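Local coordinates for protein Mannose/sialic acid-binding lectin (Polygonatum cyrtonema, PDB 3A0D) that probably binds carbohydrates, as a mannose- and sialic acid-binding lectin of the bulb-type family, and holds methyl alpha-D-mannopyranoside in this crystal, at residues K81-V86 with Y98-W103. Sequence-based numbering, arbitrary orientation.
Sequences KEDHYV and YGPVVW. With MMA (methyl alpha-D-mannopyranoside), chain B; MMA (methyl alpha-D-mannopyranoside), chain C; SO4 (sulfate ion), chain D.
Tyr85 lays one face of its ring over Pro100 CA, offset toward the rim, while its CD2 comes within 3.2 Å of Gly99 CA. The phenol OH gives a hydrogen bond to Lys81 O (2.7 Å), fixing the ring across the base of its own loop. Pro100, entered through a cis peptide bond, turns the chain towards Asp83. With CG anti to its backbone N (chi1 -161°), Asp83 points its carboxylate at this bend: OD1 accepts a nearly straight bond from Val101 N (2.8 Å, 170°) and also one from a water that donates to Val101 O. Lys81 bends back across the proline ring, bringing NZ to 3.5 Å from Pro100 CB and, at the same length, into a loose salt bridge with Asp83 OD2.

Where strands 86-89 and 95-104 meet, Val86 and Tyr98 form an antiparallel hydrogen-bonded pair, Val86 N to Tyr98 O (3.0 Å) and Tyr98 N to Val86 O (2.9 Å). Side chains on either segment reach two bound mannosides. The His84 ring lies beneath O1 of one, whose O4 touches both His84 CB and Val101 CG2; Gln90, Asp92, Asn94 and Tyr98 of the second subunit hold this sugar, leaving His84 and Val101 as a flanking wall. His84 NE2 donates to a sulfate probably from the crystallisation liquor. Tyr98 OH, hydrogen-bonded to Gln90 OE1, accepts a hydrogen bond from O4 of the other mannoside (2.6 Å), where Gln90, Asp92 and Asn94 complete the polar grip. Strand 95-104 continues the sheet into the second subunit, the strand-exchanged dimer and the QxDxNxVxY mannose-binding motif, here Gln90 to Tyr98, being hallmarks of bulb-type lectins.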
loop_
_atom_site.group_PDB
_atom_site.type_symbol
_atom_site.label_atom_id
_atom_site.label_comp_id
_atom_site.label_asym_id
_atom_site.label_seq_id
_atom_site.Cartn_x
_atom_site.Cartn_y
_atom_site.Cartn_z
ATOM N N LYS A 81 -4.945 16.744 -6.675
ATOM C CA LYS A 81 -6.308 16.495 -7.107
ATOM C C LYS A 81 -7.092 15.719 -6.052
ATOM O O LYS A 81 -6.555 14.833 -5.384
ATOM C CB LYS A 81 -6.308 15.725 -8.432
ATOM C CG LYS A 81 -7.680 15.611 -9.081
ATOM C CD LYS A 81 -8.248 14.200 -8.992
ATOM C CE LYS A 81 -7.507 13.237 -9.910
ATOM N NZ LYS A 81 -8.071 11.853 -9.841
ATOM N N GLU A 82 -8.366 16.070 -5.909
ATOM C CA GLU A 82 -9.255 15.419 -4.956
ATOM C C GLU A 82 -9.583 14.030 -5.505
ATOM O O GLU A 82 -10.067 13.900 -6.629
ATOM C CB GLU A 82 -10.534 16.248 -4.812
ATOM C CG GLU A 82 -11.455 15.825 -3.685
ATOM C CD GLU A 82 -10.772 15.844 -2.331
ATOM O OE1 GLU A 82 -9.924 16.737 -2.095
ATOM O OE2 GLU A 82 -11.098 14.973 -1.499
ATOM N N ASP A 83 -9.312 12.997 -4.713
ATOM C CA ASP A 83 -9.563 11.622 -5.134
ATOM C C ASP A 83 -9.316 10.706 -3.931
ATOM O O ASP A 83 -10.000 10.807 -2.914
ATOM C CB ASP A 83 -8.610 11.263 -6.281
ATOM C CG ASP A 83 -9.077 10.059 -7.071
ATOM O OD1 ASP A 83 -8.326 9.062 -7.158
ATOM O OD2 ASP A 83 -10.203 10.114 -7.608
ATOM N N HIS A 84 -8.345 9.809 -4.062
ATOM C CA HIS A 84 -7.965 8.901 -2.983
ATOM C C HIS A 84 -6.493 8.543 -3.131
ATOM O O HIS A 84 -5.990 8.376 -4.243
ATOM C CB HIS A 84 -8.817 7.629 -2.991
ATOM C CG HIS A 84 -10.182 7.818 -2.407
ATOM N ND1 HIS A 84 -11.281 8.143 -3.173
ATOM C CD2 HIS A 84 -10.614 7.786 -1.124
ATOM C CE1 HIS A 84 -12.330 8.306 -2.387
ATOM N NE2 HIS A 84 -11.953 8.097 -1.138
ATOM N N TYR A 85 -5.802 8.440 -2.002
ATOM C CA TYR A 85 -4.380 8.125 -2.011
ATOM C C TYR A 85 -4.042 7.075 -0.967
ATOM O O TYR A 85 -4.894 6.673 -0.174
ATOM C CB TYR A 85 -3.562 9.392 -1.744
ATOM C CG TYR A 85 -3.769 10.477 -2.778
ATOM C CD1 TYR A 85 -4.962 11.199 -2.836
ATOM C CD2 TYR A 85 -2.787 10.753 -3.728
ATOM C CE1 TYR A 85 -5.172 12.164 -3.816
ATOM C CE2 TYR A 85 -2.984 11.712 -4.709
ATOM C CZ TYR A 85 -4.179 12.413 -4.751
ATOM O OH TYR A 85 -4.384 13.341 -5.746
ATOM N N VAL A 86 -2.791 6.637 -0.975
ATOM C CA VAL A 86 -2.334 5.635 -0.027
ATOM C C VAL A 86 -0.901 5.934 0.406
ATOM O O VAL A 86 -0.100 6.451 -0.378
ATOM C CB VAL A 86 -2.387 4.210 -0.645
ATOM C CG1 VAL A 86 -1.294 4.052 -1.692
ATOM C CG2 VAL A 86 -2.250 3.157 0.444
ATOM N N TYR A 98 1.228 7.351 -2.759
ATOM C CA TYR A 98 0.870 7.150 -4.164
ATOM C C TYR A 98 -0.555 7.612 -4.414
ATOM O O TYR A 98 -1.404 7.528 -3.533
ATOM C CB TYR A 98 0.941 5.675 -4.564
ATOM C CG TYR A 98 2.310 5.052 -4.562
ATOM C CD1 TYR A 98 2.800 4.404 -3.427
ATOM C CD2 TYR A 98 3.088 5.037 -5.719
ATOM C CE1 TYR A 98 4.026 3.748 -3.450
ATOM C CE2 TYR A 98 4.317 4.384 -5.750
ATOM C CZ TYR A 98 4.776 3.740 -4.613
ATOM O OH TYR A 98 5.985 3.084 -4.640
ATOM N N GLY A 99 -0.817 8.066 -5.633
ATOM C CA GLY A 99 -2.152 8.518 -5.976
ATOM C C GLY A 99 -2.116 9.373 -7.222
ATOM O O GLY A 99 -1.045 9.833 -7.613
ATOM N N PRO A 100 -3.272 9.635 -7.853
ATOM C CA PRO A 100 -4.597 9.166 -7.443
ATOM C C PRO A 100 -4.889 7.721 -7.844
ATOM O O PRO A 100 -3.983 6.959 -8.190
ATOM C CB PRO A 100 -5.524 10.150 -8.136
ATOM C CG PRO A 100 -4.825 10.353 -9.440
ATOM C CD PRO A 100 -3.373 10.521 -9.026
ATOM N N VAL A 101 -6.166 7.359 -7.801
ATOM C CA VAL A 101 -6.594 6.011 -8.155
ATOM C C VAL A 101 -6.433 5.737 -9.645
ATOM O O VAL A 101 -6.858 6.528 -10.486
ATOM C CB VAL A 101 -8.071 5.770 -7.774
ATOM C CG1 VAL A 101 -8.515 4.401 -8.264
ATOM C CG2 VAL A 101 -8.248 5.868 -6.267
ATOM N N VAL A 102 -5.808 4.609 -9.961
ATOM C CA VAL A 102 -5.593 4.200 -11.339
ATOM C C VAL A 102 -6.590 3.110 -11.724
ATOM O O VAL A 102 -7.095 3.080 -12.845
ATOM C CB VAL A 102 -4.159 3.648 -11.535
ATOM C CG1 VAL A 102 -4.065 2.869 -12.845
ATOM C CG2 VAL A 102 -3.158 4.794 -11.531
ATOM N N TRP A 103 -6.879 2.225 -10.775
ATOM C CA TRP A 103 -7.779 1.102 -11.008
ATOM C C TRP A 103 -8.209 0.527 -9.664
ATOM O O TRP A 103 -7.481 0.632 -8.681
ATOM C CB TRP A 103 -7.030 0.028 -11.805
ATOM C CG TRP A 103 -7.793 -1.231 -12.080
ATOM C CD1 TRP A 103 -8.655 -1.461 -13.116
ATOM C CD2 TRP A 103 -7.735 -2.450 -11.329
ATOM N NE1 TRP A 103 -9.131 -2.750 -13.061
ATOM C CE2 TRP A 103 -8.582 -3.379 -11.972
ATOM C CE3 TRP A 103 -7.046 -2.850 -10.176
ATOM C CZ2 TRP A 103 -8.761 -4.684 -11.500
ATOM C CZ3 TRP A 103 -7.223 -4.152 -9.706
ATOM C CH2 TRP A 103 -8.074 -5.050 -10.368
HETATM C C1 MMA B . -13.256 3.586 -2.325
HETATM C C2 MMA B . -12.185 3.310 -1.232
HETATM C C3 MMA B . -10.910 4.106 -1.578
HETATM C C4 MMA B . -10.408 3.641 -2.955
HETATM C C5 MMA B . -11.514 3.898 -3.998
HETATM C C6 MMA B . -11.028 3.407 -5.370
HETATM C C7 MMA B . -14.613 5.233 -3.335
HETATM O O1 MMA B . -13.597 4.997 -2.336
HETATM O O2 MMA B . -11.869 1.906 -1.219
HETATM O O3 MMA B . -9.904 3.855 -0.588
HETATM O O4 MMA B . -9.234 4.375 -3.306
HETATM O O5 MMA B . -12.726 3.167 -3.635
HETATM O O6 MMA B . -12.039 3.624 -6.353
HETATM C C1 MMA C . 12.160 4.175 -5.356
HETATM C C2 MMA C . 11.302 2.943 -4.955
HETATM C C3 MMA C . 9.892 3.105 -5.558
HETATM C C4 MMA C . 9.273 4.397 -5.000
HETATM C C5 MMA C . 10.175 5.586 -5.386
HETATM C C6 MMA C . 9.576 6.876 -4.805
HETATM C C7 MMA C . 13.116 5.367 -7.155
HETATM O O1 MMA C . 12.293 4.235 -6.799
HETATM O O2 MMA C . 11.193 2.883 -3.521
HETATM O O3 MMA C . 9.080 1.983 -5.189
HETATM O O4 MMA C . 7.970 4.578 -5.555
HETATM O O5 MMA C . 11.517 5.397 -4.840
HETATM O O6 MMA C . 10.399 7.992 -5.141
HETATM S S SO4 D . -14.471 9.012 1.022
HETATM O O1 SO4 D . -14.874 8.155 -0.109
HETATM O O2 SO4 D . -14.783 10.419 0.702
HETATM O O3 SO4 D . -15.206 8.607 2.235
HETATM O O4 SO4 D . -13.025 8.867 1.263
HETATM O O HOH W 1 -8.883 8.259 -10.174
#